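Local coordinates for protein ureidoglycolate hydrolase (Arabidopsis thaliana, PDB 4PXE) that hydrolyses (S)-ureidoglycolate to glyoxylate, ammonium and carbon dioxide with two manganese ions per subunit, a late step of plant purine breakdown, at residues 74-79 and 128-133; 216-221 and 368-373; 284-289 and 300-305. One frame throughout, in Å; residues are numbered along the deposited sequence.

Interaction 1: 74-79 and 128-133; sequences FGKWDG and SLEIIL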
loop_
_atom_site.group_PDB
_atom_site.type_symbol
_atom_site.label_atom_id
_atom_site.label_comp_id
_atom_site.label_asym_id
_atom_site.label_seq_id
_atom_site.Cartn_x
_atom_site.Cartn_y
_atom_site.Cartn_z
ATOM N N PHE A 74 15.975 -23.973 -20.495
ATOM C CA PHE A 74 17.245 -24.671 -20.570
ATOM C C PHE A 74 17.797 -24.546 -21.983
ATOM O O PHE A 74 17.052 -24.698 -22.948
ATOM C CB PHE A 74 17.057 -26.158 -20.230
ATOM C CG PHE A 74 16.497 -26.409 -18.852
ATOM C CD1 PHE A 74 15.129 -26.341 -18.620
ATOM C CD2 PHE A 74 17.335 -26.722 -17.792
ATOM C CE1 PHE A 74 14.607 -26.573 -17.353
ATOM C CE2 PHE A 74 16.820 -26.958 -16.517
ATOM C CZ PHE A 74 15.454 -26.882 -16.302
ATOM N N GLY A 75 19.090 -24.259 -22.101
ATOM C CA GLY A 75 19.748 -24.162 -23.396
ATOM C C GLY A 75 21.017 -24.987 -23.404
ATOM O O GLY A 75 22.002 -24.630 -22.753
ATOM N N LYS A 76 21.005 -26.102 -24.132
ATOM C CA LYS A 76 22.125 -27.040 -24.089
ATOM C C LYS A 76 23.021 -27.036 -25.332
ATOM O O LYS A 76 22.542 -26.979 -26.464
ATOM C CB LYS A 76 21.624 -28.472 -23.840
ATOM C CG LYS A 76 22.731 -29.514 -23.819
ATOM C CD LYS A 76 22.236 -30.910 -23.472
ATOM C CE LYS A 76 21.991 -31.067 -21.982
ATOM N NZ LYS A 76 21.715 -32.507 -21.614
ATOM N N TRP A 77 24.326 -27.074 -25.085
ATOM C CA TRP A 77 25.320 -27.343 -26.116
ATOM C C TRP A 77 25.747 -28.794 -25.907
ATOM O O TRP A 77 26.387 -29.118 -24.904
ATOM C CB TRP A 77 26.496 -26.371 -25.951
ATOM C CG TRP A 77 27.648 -26.523 -26.909
ATOM C CD1 TRP A 77 27.750 -27.388 -27.961
ATOM C CD2 TRP A 77 28.874 -25.783 -26.880
ATOM N NE1 TRP A 77 28.964 -27.224 -28.593
ATOM C CE2 TRP A 77 29.673 -26.246 -27.945
ATOM C CE3 TRP A 77 29.374 -24.772 -26.051
ATOM C CZ2 TRP A 77 30.944 -25.732 -28.205
ATOM C CZ3 TRP A 77 30.632 -24.264 -26.306
ATOM C CH2 TRP A 77 31.406 -24.747 -27.374
ATOM N N ASP A 78 25.363 -29.669 -26.838
ATOM C CA ASP A 78 25.632 -31.100 -26.710
ATOM C C ASP A 78 27.121 -31.398 -26.803
ATOM O O ASP A 78 27.795 -30.951 -27.730
ATOM C CB ASP A 78 24.917 -31.893 -27.808
ATOM C CG ASP A 78 23.413 -31.814 -27.709
ATOM O OD1 ASP A 78 22.761 -31.875 -28.773
ATOM O OD2 ASP A 78 22.877 -31.707 -26.583
ATOM N N GLY A 79 27.627 -32.164 -25.848
ATOM C CA GLY A 79 29.028 -32.535 -25.839
ATOM C C GLY A 79 29.298 -33.819 -26.607
ATOM O O GLY A 79 28.377 -34.455 -27.126
ATOM N N SER A 128 28.239 -32.091 -21.899
ATOM C CA SER A 128 27.434 -31.008 -22.438
ATOM C C SER A 128 27.472 -29.828 -21.489
ATOM O O SER A 128 27.726 -29.990 -20.292
ATOM C CB SER A 128 25.984 -31.454 -22.622
ATOM O OG SER A 128 25.921 -32.531 -23.549
ATOM N N LEU A 129 27.236 -28.645 -22.038
ATOM C CA LEU A 129 27.038 -27.458 -21.220
ATOM C C LEU A 129 25.583 -27.043 -21.326
ATOM O O LEU A 129 25.003 -27.072 -22.411
ATOM C CB LEU A 129 27.956 -26.328 -21.693
ATOM C CG LEU A 129 29.452 -26.645 -21.783
ATOM C CD1 LEU A 129 30.202 -25.410 -22.251
ATOM C CD2 LEU A 129 29.993 -27.140 -20.449
ATOM N N GLU A 130 24.982 -26.648 -20.204
ATOM C CA GLU A 130 23.583 -26.238 -20.239
ATOM C C GLU A 130 23.338 -24.965 -19.440
ATOM O O GLU A 130 23.708 -24.884 -18.267
ATOM C CB GLU A 130 22.667 -27.371 -19.765
ATOM C CG GLU A 130 21.186 -27.108 -20.010
ATOM C CD GLU A 130 20.338 -28.374 -19.926
ATOM O OE1 GLU A 130 20.471 -29.123 -18.938
ATOM O OE2 GLU A 130 19.547 -28.619 -20.861
ATOM N N ILE A 131 22.720 -23.988 -20.097
ATOM C CA ILE A 131 22.364 -22.728 -19.472
ATOM C C ILE A 131 20.942 -22.818 -18.947
ATOM O O ILE A 131 20.031 -23.251 -19.659
ATOM C CB ILE A 131 22.439 -21.568 -20.469
ATOM C CG1 ILE A 131 23.842 -21.468 -21.064
ATOM C CG2 ILE A 131 22.043 -20.255 -19.782
ATOM C CD1 ILE A 131 23.987 -20.327 -22.032
ATOM N N ILE A 132 20.750 -22.398 -17.702
ATOM C CA ILE A 132 19.430 -22.389 -17.091
ATOM C C ILE A 132 18.986 -20.959 -16.828
ATOM O O ILE A 132 19.675 -20.199 -16.138
ATOM C CB ILE A 132 19.406 -23.156 -15.752
ATOM C CG1 ILE A 132 19.914 -24.591 -15.927
ATOM C CG2 ILE A 132 17.998 -23.161 -15.181
ATOM C CD1 ILE A 132 20.065 -25.341 -14.624
ATOM N N LEU A 133 17.848 -20.587 -17.393
ATOM C CA LEU A 133 17.155 -19.379 -16.972
ATOM C C LEU A 133 16.104 -19.823 -15.978
ATOM O O LEU A 133 15.092 -20.408 -16.359
ATOM C CB LEU A 133 16.520 -18.662 -18.165
ATOM C CG LEU A 133 15.513 -17.554 -17.837
ATOM C CD1 LEU A 133 16.091 -16.537 -16.847
ATOM C CD2 LEU A 133 15.056 -16.856 -19.113
HETATM O O HOH W 1 20.808 -31.818 -18.958
HETATM O O HOH W 2 23.801 -33.992 -23.014
#
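The Phe74 ring runs alongside the Ile132 side chain, Phe74 CD2 3.8 Å from Ile132 CG1. They form one pair of an antiparallel strand contact in the metal-binding M20 fold. Packing is close between the backbones. Gly75 and Ile131 exchange two bonds, Gly75 N to Ile131 O and Ile131 N to Gly75 O, each 2.8 Å. Two residues on, Trp77 and Leu129 form a second hydrogen-bonded pair, with Leu129 N to Trp77 O slightly longer at 3.0 Å. Trp77 and Ile131 point to the face covered by helix 105-120. On the other face Phe74 and Ile132 pack tightly, and toward Lys76 the contact opens to water. Lys76 is extended to CD and then bends (chi3 -78°), which brings CE to 3.6 Å from Glu130 OE2. NZ stays 4.5 Å from Glu130 OE1, and one water bridges the two. A second water links NZ to Ser128 OG; this oxygen accepts the N-H of Gly79 at 2.9 Å. With an alanine in place of Glu130, Lys76 would probably lose its nearby negative charge, and Tyr201 OH its hydrogen-bond partner OE1. The charges of Lys76 and Glu130 probably attract across the water, and Arg66 adds a long, weak ion pair to OE2.

Interaction 2: 216-221 and 368-373; sequences EDEGLD and SHKMMI
Asp221 and Ser368 bring the two backbones to a CA-CA distance of 5.2 Å, where a helix end meets the start of a strand. The touching parts run 116° apart. The helix closes in a Schellman motif: Gly219 leaves helical geometry with positive phi, and its N bonds back to Glu216 O. The chain then turns into strand 222-239, which pairs in parallel with strand 369-374. Asp221 and Ser368 exchange hydrogen bonds. The N-H of Asp221 reaches Ser368 OG at 3.0 Å and, more weakly, Ser368 O. In return the N-H of Ser368 meets Asp221 OD2 at 2.9 Å, on the anti side and out of the carboxylate plane. Ser368 OG sits between its own backbone N and carbonyl carbon (chi1 61°), a position that turns it toward Asp221 N. Leu220 fills the middle with its two methyl groups. CD2 lies against Ser368 CB, while Leu220 CD1 packs 3.7 Å from Lys370 CD, the leucine set crosswise to the lysine chain. Beyond it, at the outer edge, Lys370 bends at chi3 and forms a salt bridge with exposed Glu218. Ile214 of the same helix touches the lysine too. The contact joins the end of helix 214-218 to the start of strand 369-374 at the surface. Lys370 NZ meets Glu218 OE1 at 3.0 Å, on the syn side and 16° out of the carboxylate plane, with a weaker bond to OE2.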
loop_
_atom_site.group_PDB
_atom_site.type_symbol
_atom_site.label_atom_id
_atom_site.label_comp_id
_atom_site.label_asym_id
_atom_site.label_seq_id
_atom_site.Cartn_x
_atom_site.Cartn_y
_atom_site.Cartn_z
ATOM N N GLU A 216 35.376 -4.307 -5.203
ATOM C CA GLU A 216 35.711 -2.963 -5.637
ATOM C C GLU A 216 36.698 -2.293 -4.675
ATOM O O GLU A 216 37.708 -1.725 -5.106
ATOM C CB GLU A 216 34.439 -2.127 -5.776
ATOM C CG GLU A 216 34.707 -0.719 -6.262
ATOM C CD GLU A 216 33.447 0.057 -6.499
ATOM O OE1 GLU A 216 32.815 0.474 -5.513
ATOM O OE2 GLU A 216 33.110 0.240 -7.689
ATOM N N ASP A 217 36.425 -2.367 -3.371
ATOM C CA ASP A 217 37.266 -1.686 -2.385
ATOM C C ASP A 217 38.683 -2.249 -2.376
ATOM O O ASP A 217 39.643 -1.509 -2.166
ATOM C CB ASP A 217 36.688 -1.814 -0.970
ATOM C CG ASP A 217 35.412 -1.024 -0.773
ATOM O OD1 ASP A 217 35.127 -0.108 -1.572
ATOM O OD2 ASP A 217 34.707 -1.321 0.218
ATOM N N GLU A 218 38.811 -3.554 -2.594
ATOM C CA GLU A 218 40.117 -4.214 -2.515
ATOM C C GLU A 218 40.859 -4.234 -3.850
ATOM O O GLU A 218 41.998 -4.697 -3.931
ATOM C CB GLU A 218 39.969 -5.617 -1.918
ATOM C CG GLU A 218 39.457 -5.511 -0.491
ATOM C CD GLU A 218 39.306 -6.822 0.243
ATOM O OE1 GLU A 218 39.723 -7.874 -0.272
ATOM O OE2 GLU A 218 38.752 -6.772 1.368
ATOM N N GLY A 219 40.216 -3.729 -4.901
ATOM C CA GLY A 219 40.815 -3.695 -6.228
ATOM C C GLY A 219 40.939 -5.046 -6.903
ATOM O O GLY A 219 41.852 -5.263 -7.706
ATOM N N LEU A 220 40.007 -5.942 -6.614
ATOM C CA LEU A 220 40.086 -7.317 -7.108
ATOM C C LEU A 220 39.071 -7.576 -8.210
ATOM O O LEU A 220 38.022 -6.932 -8.260
ATOM C CB LEU A 220 39.856 -8.315 -5.967
ATOM C CG LEU A 220 40.820 -8.215 -4.788
ATOM C CD1 LEU A 220 40.335 -9.088 -3.632
ATOM C CD2 LEU A 220 42.222 -8.634 -5.232
ATOM N N ASP A 221 39.376 -8.535 -9.082
ATOM C CA ASP A 221 38.534 -8.805 -10.247
ATOM C C ASP A 221 37.405 -9.794 -10.011
ATOM O O ASP A 221 36.336 -9.675 -10.618
ATOM C CB ASP A 221 39.389 -9.358 -11.396
ATOM C CG ASP A 221 40.483 -8.402 -11.829
ATOM O OD1 ASP A 221 40.194 -7.203 -12.001
ATOM O OD2 ASP A 221 41.633 -8.861 -11.990
ATOM N N SER A 368 42.853 -11.141 -10.582
ATOM C CA SER A 368 42.990 -11.235 -9.138
ATOM C C SER A 368 41.675 -11.717 -8.522
ATOM O O SER A 368 40.589 -11.457 -9.058
ATOM C CB SER A 368 43.380 -9.883 -8.555
ATOM O OG SER A 368 42.375 -8.919 -8.832
ATOM N N HIS A 369 41.768 -12.418 -7.398
ATOM C CA HIS A 369 40.572 -13.007 -6.801
ATOM C C HIS A 369 40.739 -13.245 -5.316
ATOM O O HIS A 369 41.858 -13.270 -4.804
ATOM C CB HIS A 369 40.214 -14.313 -7.505
ATOM C CG HIS A 369 41.374 -15.243 -7.671
ATOM N ND1 HIS A 369 41.627 -16.281 -6.800
ATOM C CD2 HIS A 369 42.366 -15.272 -8.593
ATOM C CE1 HIS A 369 42.715 -16.922 -7.190
ATOM N NE2 HIS A 369 43.181 -16.331 -8.277
ATOM N N LYS A 370 39.611 -13.379 -4.620
ATOM C CA LYS A 370 39.637 -13.788 -3.226
ATOM C C LYS A 370 38.452 -14.689 -2.944
ATOM O O LYS A 370 37.485 -14.707 -3.701
ATOM C CB LYS A 370 39.604 -12.579 -2.292
ATOM C CG LYS A 370 38.222 -11.953 -2.159
ATOM C CD LYS A 370 38.202 -10.787 -1.173
ATOM C CE LYS A 370 38.489 -11.247 0.246
ATOM N NZ LYS A 370 38.429 -10.127 1.220
ATOM N N MET A 371 38.548 -15.443 -1.854
ATOM C CA MET A 371 37.453 -16.266 -1.370
ATOM C C MET A 371 36.511 -15.391 -0.569
ATOM O O MET A 371 36.953 -14.573 0.237
ATOM C CB MET A 371 37.998 -17.359 -0.452
ATOM C CG MET A 371 39.031 -18.261 -1.099
ATOM S SD MET A 371 38.289 -19.240 -2.396
ATOM C CE MET A 371 39.711 -20.183 -2.962
ATOM N N MET A 372 35.212 -15.578 -0.758
ATOM C CA MET A 372 34.258 -14.783 0.015
ATOM C C MET A 372 32.910 -15.470 0.085
ATOM O O MET A 372 32.665 -16.445 -0.624
ATOM C CB MET A 372 34.140 -13.365 -0.561
ATOM C CG MET A 372 33.677 -13.311 -2.008
ATOM S SD MET A 372 33.970 -11.729 -2.847
ATOM C CE MET A 372 33.033 -10.618 -1.812
ATOM N N ILE A 373 32.038 -14.969 0.955
ATOM C CA ILE A 373 30.707 -15.546 1.085
ATOM C C ILE A 373 29.674 -14.662 0.398
ATOM O O ILE A 373 29.920 -13.482 0.148
ATOM C CB ILE A 373 30.304 -15.764 2.561
ATOM C CG1 ILE A 373 29.977 -14.428 3.243
ATOM C CG2 ILE A 373 31.393 -16.546 3.295
ATOM C CD1 ILE A 373 28.922 -14.529 4.334
HETATM O O HOH W 3 42.778 -6.453 -10.105
#

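Interaction 3: 284-289 and 300-305; sequences GILELH and SHLEID
Strands 284-289 and 300-305 run antiparallel, 173° between their directions, as the two arms of a beta hairpin whose axes approach to 4.7 Å. Glu287 and His301 form a hydrogen-bonded pair: Glu287 N reaches His301 O at 2.8 Å, and His301 N returns a bond to Glu287 O. At Ile285 and Glu303, the bond from Glu303 N to Ile285 O is 3.0 Å long. Gly284 N makes a weak bond to Glu303 O, and a water lies close to both.

Side chains of Ile285, Glu287, His301 and Glu303 share one face. The histidine CG lies anti to the backbone N (chi1 172°), and the ring stands alongside Ile285, whose CG2 meets its edge 4.0 Å from His301 CD2. In the same ring plane, His301 NE2 gives a nearly straight bond (177°) to Glu303 OE2, 2.7 Å away; the bond meets the anti lone pair of that oxygen. His301 ND1 is held by Glu237, so bonds at both nitrogens fix the rotation of the ring. Ile285 CD1 rests against the Glu303 carboxylate, 3.6 Å from Glu303 OE1. The Glu287 carboxylate comes alongside the ring, the two planes inclined to each other, with Glu287 OE1 3.8 Å from His301 CD2.

The opposite face carries Leu286, Leu288, Ser300 and Leu302. Here Leu288 CD2 packs on Ser300 CB, and the two leucines Leu286 and Leu302 meet more loosely.

The hairpin belongs to the region involved in dimerization. Leu286 and Leu288 pack on Leu288 and Leu286 of the second subunit. Within the chain, strand 222-239 flanks strand 295-308, and helix 256-272 lies over Leu286, Ser300 and Leu302.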
loop_
_atom_site.group_PDB
_atom_site.type_symbol
_atom_site.label_atom_id
_atom_site.label_comp_id
_atom_site.label_asym_id
_atom_site.label_seq_id
_atom_site.Cartn_x
_atom_site.Cartn_y
_atom_site.Cartn_z
ATOM N N GLY A 284 10.537 -4.788 4.796
ATOM C CA GLY A 284 10.430 -4.127 3.507
ATOM C C GLY A 284 8.995 -3.860 3.094
ATOM O O GLY A 284 8.744 -3.026 2.232
ATOM N N ILE A 285 8.062 -4.584 3.707
ATOM C CA ILE A 285 6.641 -4.409 3.431
ATOM C C ILE A 285 5.888 -4.180 4.738
ATOM O O ILE A 285 6.044 -4.941 5.698
ATOM C CB ILE A 285 6.062 -5.630 2.687
ATOM C CG1 ILE A 285 6.579 -5.663 1.247
ATOM C CG2 ILE A 285 4.524 -5.622 2.729
ATOM C CD1 ILE A 285 6.238 -6.941 0.497
ATOM N N LEU A 286 5.099 -3.109 4.773
ATOM C CA LEU A 286 4.248 -2.810 5.922
ATOM C C LEU A 286 3.021 -2.137 5.332
ATOM O O LEU A 286 3.112 -1.001 4.856
ATOM C CB LEU A 286 4.968 -1.890 6.922
ATOM C CG LEU A 286 4.396 -1.796 8.346
ATOM C CD1 LEU A 286 5.323 -1.017 9.279
ATOM C CD2 LEU A 286 3.005 -1.157 8.359
ATOM N N GLU A 287 1.890 -2.841 5.356
ATOM C CA GLU A 287 0.667 -2.338 4.741
ATOM C C GLU A 287 -0.434 -2.200 5.767
ATOM O O GLU A 287 -0.619 -3.079 6.616
ATOM C CB GLU A 287 0.218 -3.266 3.616
ATOM C CG GLU A 287 1.245 -3.384 2.493
ATOM C CD GLU A 287 0.856 -4.392 1.434
ATOM O OE1 GLU A 287 0.045 -5.293 1.734
ATOM O OE2 GLU A 287 1.373 -4.284 0.298
ATOM N N LEU A 288 -1.154 -1.086 5.683
ATOM C CA LEU A 288 -2.290 -0.831 6.568
ATOM C C LEU A 288 -3.614 -0.958 5.828
ATOM O O LEU A 288 -3.740 -0.569 4.666
ATOM C CB LEU A 288 -2.188 0.558 7.188
ATOM C CG LEU A 288 -0.895 0.933 7.915
ATOM C CD1 LEU A 288 -0.951 2.364 8.445
ATOM C CD2 LEU A 288 -0.604 -0.081 9.036
ATOM N N HIS A 289 -4.607 -1.503 6.525
ATOM C CA HIS A 289 -5.971 -1.573 6.025
ATOM C C HIS A 289 -6.879 -0.919 7.055
ATOM O O HIS A 289 -6.743 -1.174 8.251
ATOM C CB HIS A 289 -6.388 -3.034 5.833
ATOM C CG HIS A 289 -7.853 -3.216 5.572
ATOM N ND1 HIS A 289 -8.400 -3.147 4.308
ATOM C CD2 HIS A 289 -8.886 -3.456 6.416
ATOM C CE1 HIS A 289 -9.705 -3.341 4.383
ATOM N NE2 HIS A 289 -10.026 -3.524 5.653
ATOM N N SER A 300 -2.974 -4.830 9.922
ATOM C CA SER A 300 -1.662 -4.490 9.400
ATOM C C SER A 300 -0.973 -5.766 8.954
ATOM O O SER A 300 -1.229 -6.842 9.487
ATOM C CB SER A 300 -0.828 -3.750 10.440
ATOM O OG SER A 300 -0.610 -4.545 11.595
ATOM N N HIS A 301 -0.102 -5.629 7.963
ATOM C CA HIS A 301 0.528 -6.756 7.294
ATOM C C HIS A 301 1.995 -6.405 7.129
ATOM O O HIS A 301 2.319 -5.402 6.483
ATOM C CB HIS A 301 -0.140 -6.952 5.921
ATOM C CG HIS A 301 0.531 -7.963 5.042
ATOM N ND1 HIS A 301 0.120 -9.279 4.966
ATOM C CD2 HIS A 301 1.566 -7.842 4.178
ATOM C CE1 HIS A 301 0.889 -9.928 4.107
ATOM N NE2 HIS A 301 1.773 -9.079 3.614
ATOM N N LEU A 302 2.871 -7.211 7.729
ATOM C CA LEU A 302 4.319 -7.018 7.607
ATOM C C LEU A 302 4.940 -8.212 6.928
ATOM O O LEU A 302 4.525 -9.350 7.153
ATOM C CB LEU A 302 4.997 -6.917 8.972
ATOM C CG LEU A 302 4.550 -5.868 9.968
ATOM C CD1 LEU A 302 3.414 -6.446 10.795
ATOM C CD2 LEU A 302 5.717 -5.426 10.848
ATOM N N GLU A 303 5.959 -7.960 6.115
ATOM C CA GLU A 303 6.783 -9.042 5.599
ATOM C C GLU A 303 8.219 -8.736 5.983
ATOM O O GLU A 303 8.735 -7.642 5.717
ATOM C CB GLU A 303 6.597 -9.218 4.090
ATOM C CG GLU A 303 5.137 -9.408 3.745
ATOM C CD GLU A 303 4.890 -9.827 2.313
ATOM O OE1 GLU A 303 5.814 -10.355 1.657
ATOM O OE2 GLU A 303 3.751 -9.632 1.843
ATOM N N ILE A 304 8.843 -9.715 6.633
ATOM C CA ILE A 304 10.110 -9.541 7.319
ATOM C C ILE A 304 11.144 -10.481 6.725
ATOM O O ILE A 304 10.871 -11.664 6.543
ATOM C CB ILE A 304 9.947 -9.869 8.814
ATOM C CG1 ILE A 304 8.862 -8.974 9.438
ATOM C CG2 ILE A 304 11.268 -9.706 9.554
ATOM C CD1 ILE A 304 8.449 -9.377 10.865
ATOM N N ASP A 305 12.323 -9.941 6.419
ATOM C CA ASP A 305 13.432 -10.706 5.853
ATOM C C ASP A 305 14.502 -10.745 6.935
ATOM O O ASP A 305 14.828 -9.722 7.516
ATOM C CB ASP A 305 13.937 -9.975 4.598
ATOM C CG ASP A 305 15.150 -10.629 3.974
ATOM O OD1 ASP A 305 16.252 -10.541 4.554
ATOM O OD2 ASP A 305 15.002 -11.199 2.883
HETATM O O HOH W 4 11.149 -7.291 4.776
#

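In the fold
From the N terminus, interaction 1 closes first. It joins strand 73-77 to strand 129-133 across a loop that includes helix 105-120, and is complete before the others open. Interaction 2 opens at the end of helix 214-218 and closes only at strand 369-374, spanning 146 residues. Interaction 3 falls within that span and closes a short hairpin of its own. The contacts do not touch one another, and their centres lie about 29 to 40 Å apart. Interactions 1 and 3 lie on opposite sides of the chain's centre, the latter in the dimerization region. Strand 222-239 pairs with a strand of each of interactions 2 and 3.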